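Uncharacterized protein (Thermus thermophilus HB8, PDB 6SCE) is a CRISPR defence DNA nuclease of a type III system, switched on when cyclic oligoadenylate binds to its CARF region. Local coordinates at residues A[90-101]-A[381-392]. Sequence-based numbering, arbitrary orientation.
Sequences KYWAVRFLGHWR and SGTTAMALGLYL. With nucleotides of chain B.
Lys-90 NZ reaches the loop before helix 384-393 with a 2.7 Å hydrogen bond to Gly-382 O, almost in line with the carbonyl (171°). Its CG, anti to the carbonyl carbon (chi1 -64°), and an extended chi2 lay CD against Ala-387 CB; bends at chi3 and chi4 turn NZ to OP2 of A1 of chain B, also at 2.7 Å, and Asn-380 O is a further acceptor. Lys-90 N holds OP1 of that phosphate. With an alanine in place of Lys-90, the A1 phosphate would probably lose its ammonium partner and Gly-382 O its donor. Thr-384 serves a second phosphate, that of A3 of chain B: N and OG1 both donate to OP1, OG1 at 2.6 Å, while CG2 turns to Ala-93 CB. Behind, Leu-388 CD2 packs on Val-94 CG2 and Leu-97 CD2. Val-94 CG1, anti to the backbone N, sits over the centre of the Tyr-391 ring, a CH-pi contact 3.7 Å from the centroid; a water links Tyr-391 OH to Val-94 O. Two helices crossing at -51°, each following a strand of its own Rossmann-like sheet, bring their N-termini to the bound RNA, consistent with paired CARF domains within one chain forming a cyclic oligoadenylate site.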
loop_
_atom_site.group_PDB
_atom_site.type_symbol
_atom_site.label_atom_id
_atom_site.label_comp_id
_atom_site.label_asym_id
_atom_site.label_seq_id
_atom_site.Cartn_x
_atom_site.Cartn_y
_atom_site.Cartn_z
ATOM N N LYS A 90 -8.981 8.503 5.735
ATOM C CA LYS A 90 -8.716 9.442 6.813
ATOM C C LYS A 90 -9.361 10.827 6.575
ATOM O O LYS A 90 -9.644 11.569 7.520
ATOM C CB LYS A 90 -7.197 9.565 7.064
ATOM C CG LYS A 90 -6.653 8.220 7.531
ATOM C CD LYS A 90 -5.162 8.145 7.788
ATOM C CE LYS A 90 -4.306 8.198 6.564
ATOM N NZ LYS A 90 -3.751 6.893 6.104
ATOM N N TYR A 91 -9.578 11.158 5.308
ATOM C CA TYR A 91 -10.309 12.341 4.929
ATOM C C TYR A 91 -11.621 12.480 5.698
ATOM O O TYR A 91 -11.932 13.547 6.183
ATOM C CB TYR A 91 -10.562 12.302 3.422
ATOM C CG TYR A 91 -11.506 13.362 2.914
ATOM C CD1 TYR A 91 -11.065 14.661 2.611
ATOM C CD2 TYR A 91 -12.853 13.065 2.717
ATOM C CE1 TYR A 91 -11.954 15.632 2.139
ATOM C CE2 TYR A 91 -13.733 14.018 2.255
ATOM C CZ TYR A 91 -13.286 15.295 1.956
ATOM O OH TYR A 91 -14.223 16.207 1.500
ATOM N N TRP A 92 -12.400 11.406 5.765
ATOM C CA TRP A 92 -13.675 11.426 6.428
ATOM C C TRP A 92 -13.537 11.430 7.933
ATOM O O TRP A 92 -14.353 12.019 8.592
ATOM C CB TRP A 92 -14.569 10.285 5.931
ATOM C CG TRP A 92 -15.162 10.613 4.620
ATOM C CD1 TRP A 92 -14.842 10.105 3.378
ATOM C CD2 TRP A 92 -16.153 11.611 4.410
ATOM N NE1 TRP A 92 -15.620 10.732 2.417
ATOM C CE2 TRP A 92 -16.430 11.651 3.032
ATOM C CE3 TRP A 92 -16.852 12.461 5.271
ATOM C CZ2 TRP A 92 -17.396 12.516 2.493
ATOM C CZ3 TRP A 92 -17.807 13.318 4.734
ATOM C CH2 TRP A 92 -18.054 13.335 3.351
ATOM N N ALA A 93 -12.486 10.816 8.474
ATOM C CA ALA A 93 -12.201 10.958 9.894
ATOM C C ALA A 93 -12.017 12.431 10.236
ATOM O O ALA A 93 -12.551 12.936 11.241
ATOM C CB ALA A 93 -10.974 10.165 10.283
ATOM N N VAL A 94 -11.271 13.131 9.400
ATOM C CA VAL A 94 -11.036 14.537 9.666
ATOM C C VAL A 94 -12.348 15.340 9.648
ATOM O O VAL A 94 -12.583 16.161 10.552
ATOM C CB VAL A 94 -10.046 15.134 8.674
ATOM C CG1 VAL A 94 -10.027 16.648 8.776
ATOM C CG2 VAL A 94 -8.653 14.572 8.916
ATOM N N ARG A 95 -13.170 15.102 8.643
ATOM C CA ARG A 95 -14.455 15.818 8.515
ATOM C C ARG A 95 -15.441 15.478 9.636
ATOM O O ARG A 95 -16.066 16.375 10.219
ATOM C CB ARG A 95 -15.069 15.557 7.174
ATOM C CG ARG A 95 -14.198 16.195 6.077
ATOM C CD ARG A 95 -14.887 16.368 4.781
ATOM N NE ARG A 95 -16.051 17.243 4.929
ATOM C CZ ARG A 95 -17.012 17.333 4.032
ATOM N NH1 ARG A 95 -16.936 16.653 2.900
ATOM N NH2 ARG A 95 -18.064 18.111 4.275
ATOM N N PHE A 96 -15.536 14.194 9.979
ATOM C CA PHE A 96 -16.365 13.782 11.107
ATOM C C PHE A 96 -15.852 14.343 12.415
ATOM O O PHE A 96 -16.647 14.736 13.260
ATOM C CB PHE A 96 -16.453 12.256 11.209
ATOM C CG PHE A 96 -17.561 11.669 10.413
ATOM C CD1 PHE A 96 -17.705 11.975 9.065
ATOM C CD2 PHE A 96 -18.466 10.789 10.994
ATOM C CE1 PHE A 96 -18.721 11.430 8.319
ATOM C CE2 PHE A 96 -19.496 10.254 10.243
ATOM C CZ PHE A 96 -19.609 10.552 8.897
ATOM N N LEU A 97 -14.535 14.407 12.603
ATOM C CA LEU A 97 -14.025 14.933 13.860
ATOM C C LEU A 97 -14.452 16.399 14.009
ATOM O O LEU A 97 -14.848 16.812 15.108
ATOM C CB LEU A 97 -12.531 14.852 13.954
ATOM C CG LEU A 97 -11.875 15.450 15.196
ATOM C CD1 LEU A 97 -12.352 14.769 16.469
ATOM C CD2 LEU A 97 -10.374 15.358 15.055
ATOM N N GLY A 98 -14.381 17.168 12.920
ATOM C CA GLY A 98 -14.829 18.588 12.978
ATOM C C GLY A 98 -16.277 18.709 13.459
ATOM O O GLY A 98 -16.593 19.553 14.275
ATOM N N HIS A 99 -17.139 17.848 12.944
ATOM C CA HIS A 99 -18.563 17.901 13.190
ATOM C C HIS A 99 -18.953 17.349 14.563
ATOM O O HIS A 99 -19.824 17.918 15.237
ATOM C CB HIS A 99 -19.280 17.125 12.089
ATOM C CG HIS A 99 -20.776 17.084 12.227
ATOM N ND1 HIS A 99 -21.609 18.085 11.759
ATOM C CD2 HIS A 99 -21.590 16.151 12.776
ATOM C CE1 HIS A 99 -22.862 17.765 12.011
ATOM N NE2 HIS A 99 -22.881 16.600 12.630
ATOM N N TRP A 100 -18.299 16.263 14.987
ATOM C CA TRP A 100 -18.754 15.484 16.135
ATOM C C TRP A 100 -18.132 15.884 17.456
ATOM O O TRP A 100 -18.451 15.296 18.495
ATOM C CB TRP A 100 -18.638 13.954 15.858
ATOM C CG TRP A 100 -19.719 13.486 14.952
ATOM C CD1 TRP A 100 -19.604 13.124 13.658
ATOM C CD2 TRP A 100 -21.094 13.399 15.269
ATOM N NE1 TRP A 100 -20.817 12.784 13.153
ATOM C CE2 TRP A 100 -21.757 12.965 14.131
ATOM C CE3 TRP A 100 -21.834 13.660 16.426
ATOM C CZ2 TRP A 100 -23.131 12.771 14.091
ATOM C CZ3 TRP A 100 -23.209 13.470 16.380
ATOM C CH2 TRP A 100 -23.832 13.037 15.240
ATOM N N ARG A 101 -17.287 16.894 17.449
ATOM C CA ARG A 101 -16.833 17.482 18.706
ATOM C C ARG A 101 -17.966 18.362 19.219
ATOM O O ARG A 101 -17.968 19.581 19.046
ATOM C CB ARG A 101 -15.534 18.254 18.520
ATOM C CG ARG A 101 -14.332 17.322 18.378
ATOM C CD ARG A 101 -12.997 18.059 18.230
ATOM N NE ARG A 101 -12.959 18.856 17.012
ATOM C CZ ARG A 101 -11.865 19.433 16.527
ATOM N NH1 ARG A 101 -10.705 19.302 17.155
ATOM N NH2 ARG A 101 -11.928 20.141 15.409
ATOM N N SER A 381 -1.266 9.981 4.794
ATOM C CA SER A 381 -0.312 8.998 5.306
ATOM C C SER A 381 -0.347 8.885 6.833
ATOM O O SER A 381 -0.919 9.704 7.554
ATOM C CB SER A 381 1.093 9.333 4.818
ATOM O OG SER A 381 1.119 9.532 3.409
ATOM N N GLY A 382 0.327 7.836 7.299
ATOM C CA GLY A 382 0.254 7.414 8.658
ATOM C C GLY A 382 -1.082 6.777 8.959
ATOM O O GLY A 382 -1.999 6.716 8.119
ATOM N N THR A 383 -1.208 6.341 10.198
ATOM C CA THR A 383 -2.442 5.806 10.734
ATOM C C THR A 383 -3.447 6.934 10.917
ATOM O O THR A 383 -3.097 8.104 10.824
ATOM C CB THR A 383 -2.184 5.164 12.104
ATOM O OG1 THR A 383 -1.749 6.193 12.994
ATOM C CG2 THR A 383 -1.147 4.054 11.986
ATOM N N THR A 384 -4.699 6.613 11.197
ATOM C CA THR A 384 -5.698 7.664 11.428
ATOM C C THR A 384 -5.325 8.543 12.622
ATOM O O THR A 384 -5.451 9.768 12.559
ATOM C CB THR A 384 -7.123 7.093 11.566
ATOM O OG1 THR A 384 -7.403 6.279 10.419
ATOM C CG2 THR A 384 -8.127 8.162 11.641
ATOM N N ALA A 385 -4.780 7.922 13.672
ATOM C CA ALA A 385 -4.255 8.658 14.804
ATOM C C ALA A 385 -3.230 9.687 14.392
ATOM O O ALA A 385 -3.344 10.841 14.823
ATOM C CB ALA A 385 -3.672 7.710 15.854
HETATM N N MSE A 386 -2.284 9.298 13.547
HETATM C CA MSE A 386 -1.205 10.189 13.141
HETATM C C MSE A 386 -1.701 11.324 12.279
HETATM O O MSE A 386 -1.329 12.483 12.457
HETATM C CB MSE A 386 -0.116 9.405 12.462
HETATM C CG MSE A 386 0.607 8.399 13.367
HETATM SE SE MSE A 386 1.617 7.053 12.421
HETATM C CE MSE A 386 2.832 8.164 11.407
ATOM N N ALA A 387 -2.572 10.993 11.335
ATOM C CA ALA A 387 -3.147 11.990 10.447
ATOM C C ALA A 387 -4.062 12.980 11.165
ATOM O O ALA A 387 -4.049 14.183 10.858
ATOM C CB ALA A 387 -3.877 11.298 9.319
ATOM N N LEU A 388 -4.879 12.496 12.095
ATOM C CA LEU A 388 -5.663 13.397 12.940
ATOM C C LEU A 388 -4.760 14.309 13.780
ATOM O O LEU A 388 -5.075 15.479 13.978
ATOM C CB LEU A 388 -6.624 12.639 13.819
ATOM C CG LEU A 388 -7.796 11.995 13.085
ATOM C CD1 LEU A 388 -8.708 11.278 14.061
ATOM C CD2 LEU A 388 -8.569 13.029 12.318
ATOM N N GLY A 389 -3.636 13.784 14.246
ATOM C CA GLY A 389 -2.659 14.592 14.962
ATOM C C GLY A 389 -2.134 15.735 14.153
ATOM O O GLY A 389 -1.974 16.876 14.635
ATOM N N LEU A 390 -1.877 15.439 12.886
ATOM C CA LEU A 390 -1.418 16.468 11.990
ATOM C C LEU A 390 -2.527 17.480 11.780
ATOM O O LEU A 390 -2.279 18.666 11.813
ATOM C CB LEU A 390 -0.952 15.870 10.656
ATOM C CG LEU A 390 -0.732 16.836 9.478
ATOM C CD1 LEU A 390 0.159 17.987 9.841
ATOM C CD2 LEU A 390 -0.073 16.069 8.349
ATOM N N TYR A 391 -3.749 17.022 11.543
ATOM C CA TYR A 391 -4.856 17.945 11.345
ATOM C C TYR A 391 -5.027 18.868 12.569
ATOM O O TYR A 391 -5.273 20.055 12.416
ATOM C CB TYR A 391 -6.154 17.176 11.098
ATOM C CG TYR A 391 -7.368 18.047 11.215
ATOM C CD1 TYR A 391 -7.667 18.983 10.242
ATOM C CD2 TYR A 391 -8.239 17.908 12.285
ATOM C CE1 TYR A 391 -8.795 19.796 10.348
ATOM C CE2 TYR A 391 -9.366 18.709 12.399
ATOM C CZ TYR A 391 -9.639 19.648 11.430
ATOM O OH TYR A 391 -10.787 20.428 11.563
ATOM N N LEU A 392 -4.847 18.322 13.765
ATOM C CA LEU A 392 -5.062 19.087 15.003
ATOM C C LEU A 392 -3.949 20.106 15.263
ATOM O O LEU A 392 -4.135 21.037 16.063
ATOM C CB LEU A 392 -5.234 18.137 16.201
ATOM C CG LEU A 392 -6.561 17.370 16.188
ATOM C CD1 LEU A 392 -6.563 16.244 17.187
ATOM C CD2 LEU A 392 -7.757 18.281 16.429
ATOM P P A B 3 -5.837 3.467 9.363
ATOM O OP1 A B 3 -5.959 4.101 10.738
ATOM O OP2 A B 3 -6.886 3.942 8.395
ATOM O "O5'" A B 3 -4.383 3.746 8.795
ATOM C "C5'" A B 3 -3.832 3.056 7.664
ATOM C "C4'" A B 3 -2.493 3.693 7.371
ATOM O "O4'" A B 3 -1.585 3.460 8.490
ATOM C "C3'" A B 3 -1.777 3.183 6.126
ATOM O "O3'" A B 3 -1.382 4.323 5.389
ATOM C "C2'" A B 3 -0.578 2.414 6.705
ATOM O "O2'" A B 3 0.543 2.371 5.849
ATOM C "C1'" A B 3 -0.304 3.220 7.968
ATOM N N9 A B 3 0.444 2.499 8.972
ATOM C C8 A B 3 0.173 1.235 9.441
ATOM N N7 A B 3 1.014 0.863 10.386
ATOM C C5 A B 3 1.846 1.956 10.563
ATOM C C6 A B 3 2.928 2.183 11.436
ATOM N N6 A B 3 3.325 1.293 12.341
ATOM N N1 A B 3 3.526 3.395 11.369
ATOM C C2 A B 3 3.084 4.292 10.479
ATOM N N3 A B 3 2.079 4.189 9.600
ATOM C C4 A B 3 1.499 2.977 9.701
ATOM P P A B 1 -6.548 5.722 3.861
ATOM O OP1 A B 1 -6.954 7.152 4.047
ATOM O OP2 A B 1 -5.416 5.211 4.728
ATOM O "O5'" A B 1 -7.865 4.847 4.078
ATOM C "C5'" A B 1 -7.796 3.479 4.470
ATOM C "C4'" A B 1 -9.021 2.776 3.936
ATOM O "O4'" A B 1 -8.894 2.617 2.498
ATOM C "C3'" A B 1 -9.226 1.377 4.526
ATOM O "O3'" A B 1 -10.218 1.471 5.555
ATOM C "C2'" A B 1 -9.660 0.552 3.305
ATOM O "O2'" A B 1 -11.058 0.603 3.119
ATOM C "C1'" A B 1 -8.933 1.249 2.162
ATOM N N9 A B 1 -7.559 0.794 1.940
ATOM C C8 A B 1 -6.464 1.592 1.759
ATOM N N7 A B 1 -5.371 0.898 1.570
ATOM C C5 A B 1 -5.776 -0.426 1.606
ATOM C C6 A B 1 -5.072 -1.638 1.470
ATOM N N6 A B 1 -3.758 -1.699 1.272
ATOM N N1 A B 1 -5.783 -2.789 1.556
ATOM C C2 A B 1 -7.104 -2.703 1.772
ATOM N N3 A B 1 -7.865 -1.620 1.931
ATOM C C4 A B 1 -7.130 -0.500 1.837
HETATM O O HOH W 1 -12.714 18.969 10.616
#